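Local coordinates for 2,3-bisphosphoglycerate-independent phosphoglycerate mutase (Pyrococcus horikoshii, PDB 2ZKT), which probably catalyses the interconversion of 2-phosphoglycerate and 3-phosphoglycerate, a step of glycolysis, as a metal-binding mutase of the alkaline phosphatase superfamily, at residues P35-L40 against R322-I327. Residues are numbered along the deposited sequence; the frame is centred on the assembly and turned at random.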
loop_
_atom_site.group_PDB
_atom_site.type_symbol
_atom_site.label_atom_id
_atom_site.label_comp_id
_atom_site.label_asym_id
_atom_site.label_seq_id
_atom_site.Cartn_x
_atom_site.Cartn_y
_atom_site.Cartn_z
ATOM N N PRO B 35 2.393 -1.394 5.611
ATOM C CA PRO B 35 2.518 -2.319 6.748
ATOM C C PRO B 35 2.916 -1.707 8.095
ATOM O O PRO B 35 2.539 -2.232 9.140
ATOM C CB PRO B 35 3.538 -3.342 6.241
ATOM C CG PRO B 35 4.439 -2.510 5.369
ATOM C CD PRO B 35 3.431 -1.672 4.589
ATOM N N ASN B 36 3.677 -0.605 8.082
ATOM C CA ASN B 36 4.119 0.038 9.328
ATOM C C ASN B 36 3.012 0.828 10.032
ATOM O O ASN B 36 2.845 0.725 11.251
ATOM C CB ASN B 36 5.345 0.931 9.062
ATOM C CG ASN B 36 6.616 0.107 8.807
ATOM O OD1 ASN B 36 7.118 -0.564 9.705
ATOM N ND2 ASN B 36 7.121 0.144 7.572
ATOM N N MET B 37 2.246 1.611 9.280
ATOM C CA MET B 37 1.150 2.347 9.901
ATOM C C MET B 37 0.072 1.336 10.359
ATOM O O MET B 37 -0.572 1.538 11.400
ATOM C CB MET B 37 0.581 3.403 8.928
ATOM C CG MET B 37 1.546 4.597 8.729
ATOM S SD MET B 37 0.954 5.973 7.690
ATOM C CE MET B 37 1.585 5.503 6.038
ATOM N N ASP B 38 -0.107 0.238 9.610
ATOM C CA ASP B 38 -1.089 -0.791 9.994
ATOM C C ASP B 38 -0.653 -1.448 11.314
ATOM O O ASP B 38 -1.488 -1.785 12.159
ATOM C CB ASP B 38 -1.215 -1.892 8.919
ATOM C CG ASP B 38 -1.832 -1.381 7.610
ATOM O OD1 ASP B 38 -2.140 -0.163 7.528
ATOM O OD2 ASP B 38 -2.003 -2.203 6.667
ATOM N N LYS B 39 0.657 -1.643 11.476
ATOM C CA LYS B 39 1.196 -2.240 12.694
ATOM C C LYS B 39 0.907 -1.298 13.870
ATOM O O LYS B 39 0.465 -1.731 14.944
ATOM C CB LYS B 39 2.714 -2.445 12.549
ATOM C CG LYS B 39 3.391 -2.976 13.806
ATOM C CD LYS B 39 4.671 -2.198 14.116
ATOM C CE LYS B 39 5.728 -2.391 13.022
ATOM N NZ LYS B 39 7.041 -2.884 13.552
ATOM N N LEU B 40 1.163 -0.004 13.659
ATOM C CA LEU B 40 0.922 0.993 14.702
ATOM C C LEU B 40 -0.575 1.125 15.029
ATOM O O LEU B 40 -0.955 1.268 16.202
ATOM C CB LEU B 40 1.492 2.353 14.267
ATOM C CG LEU B 40 3.022 2.470 14.299
ATOM C CD1 LEU B 40 3.440 3.851 13.766
ATOM C CD2 LEU B 40 3.523 2.267 15.731
ATOM N N ARG B 322 5.917 5.711 0.404
ATOM C CA ARG B 322 7.263 6.195 0.711
ATOM C C ARG B 322 7.257 6.679 2.168
ATOM O O ARG B 322 8.239 6.520 2.904
ATOM C CB ARG B 322 7.654 7.328 -0.257
ATOM C CG ARG B 322 7.977 6.812 -1.663
ATOM C CD ARG B 322 8.199 7.928 -2.680
ATOM N NE ARG B 322 9.175 8.919 -2.219
ATOM C CZ ARG B 322 9.408 10.073 -2.846
ATOM N NH1 ARG B 322 8.734 10.370 -3.959
ATOM N NH2 ARG B 322 10.295 10.938 -2.354
ATOM N N ALA B 323 6.132 7.261 2.588
ATOM C CA ALA B 323 5.999 7.734 3.961
ATOM C C ALA B 323 6.021 6.528 4.909
ATOM O O ALA B 323 6.652 6.580 5.975
ATOM C CB ALA B 323 4.677 8.529 4.129
ATOM N N ASP B 324 5.347 5.436 4.529
ATOM C CA ASP B 324 5.328 4.264 5.404
ATOM C C ASP B 324 6.743 3.759 5.669
ATOM O O ASP B 324 7.082 3.405 6.809
ATOM C CB ASP B 324 4.472 3.128 4.818
ATOM C CG ASP B 324 4.047 2.108 5.883
ATOM O OD1 ASP B 324 3.339 2.511 6.840
ATOM O OD2 ASP B 324 4.418 0.909 5.776
ATOM N N ARG B 325 7.578 3.731 4.628
ATOM C CA ARG B 325 8.966 3.285 4.792
ATOM C C ARG B 325 9.703 4.285 5.692
ATOM O O ARG B 325 10.506 3.895 6.546
ATOM C CB ARG B 325 9.675 3.176 3.432
ATOM C CG ARG B 325 8.962 2.249 2.455
ATOM C CD ARG B 325 9.766 2.001 1.177
ATOM N NE ARG B 325 8.894 1.450 0.133
ATOM C CZ ARG B 325 8.371 2.167 -0.864
ATOM N NH1 ARG B 325 8.640 3.468 -0.965
ATOM N NH2 ARG B 325 7.551 1.592 -1.745
ATOM N N MET B 326 9.422 5.575 5.490
ATOM C CA MET B 326 10.038 6.627 6.303
ATOM C C MET B 326 9.688 6.338 7.765
ATOM O O MET B 326 10.555 6.386 8.646
ATOM C CB MET B 326 9.493 8.011 5.886
ATOM C CG MET B 326 9.885 9.155 6.812
ATOM S SD MET B 326 9.115 10.745 6.349
ATOM C CE MET B 326 7.383 10.502 7.029
ATOM N N ILE B 327 8.412 6.028 8.016
ATOM C CA ILE B 327 7.943 5.718 9.371
ATOM C C ILE B 327 8.584 4.416 9.855
ATOM O O ILE B 327 8.972 4.302 11.019
ATOM C CB ILE B 327 6.395 5.586 9.398
ATOM C CG1 ILE B 327 5.766 6.970 9.144
ATOM C CG2 ILE B 327 5.925 5.004 10.743
ATOM C CD1 ILE B 327 4.452 6.926 8.393
#
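Asp324, on helix 313-331, turns its carboxylate onto the first-turn amides of Asn36 and Met37, so that a side chain from one helix of this alkaline phosphatase-like fold accepts hydrogen bonds from the first turn of another, 35-43. The evidence is a two-pronged grip. Asn36 N donates to Asp324 OD2 at 2.9 Å in a nearly straight bond. The bond from Met37 N to Asp324 OD1, 2.8 Å long, is somewhat bent. Each oxygen accepts through its syn lone pair, the one facing its twin, which fixes the rotation of the carboxylate. The group gets there because CG stands anti to the backbone N of Asp324 (chi1 -161°), carrying its end closer to helix 35-43 than the start of the side chain would suggest. The amide of Asn36 lies with its plane turned 40° from the carboxylate and adds a weak bond, Asn36 ND2 to Asp324 OD2, at 3.3 Å. Beside the other oxygen, Met37 runs alongside Asp324 with its chain pointing the other way, its CE 3.6 Å from Asp324 OD1. The buried carboxylate thus has two short backbone bonds, and the positive end of the helix dipole would probably favour its ionised form. With the carboxylate gone, as in an alanine here, the Asn36 and Met37 amides would probably lose this acceptor and the Asn36 side chain would be less restrained. The segment axes approach to 8.6 Å at 59°, and an apolar patch continues the contact toward the central sheet, where Leu40 and Ile327 both touch Ile343 of strand 339-344. Across the interface Ile327 CG2 meets Leu40 CD1 at 4.1 Å. Pro35 also packs on Tyr31 of the second subunit. The Met37 chain runs roughly perpendicular to that of Ile327, its SD resting 3.7 Å from the CD1 methyl of Ile327.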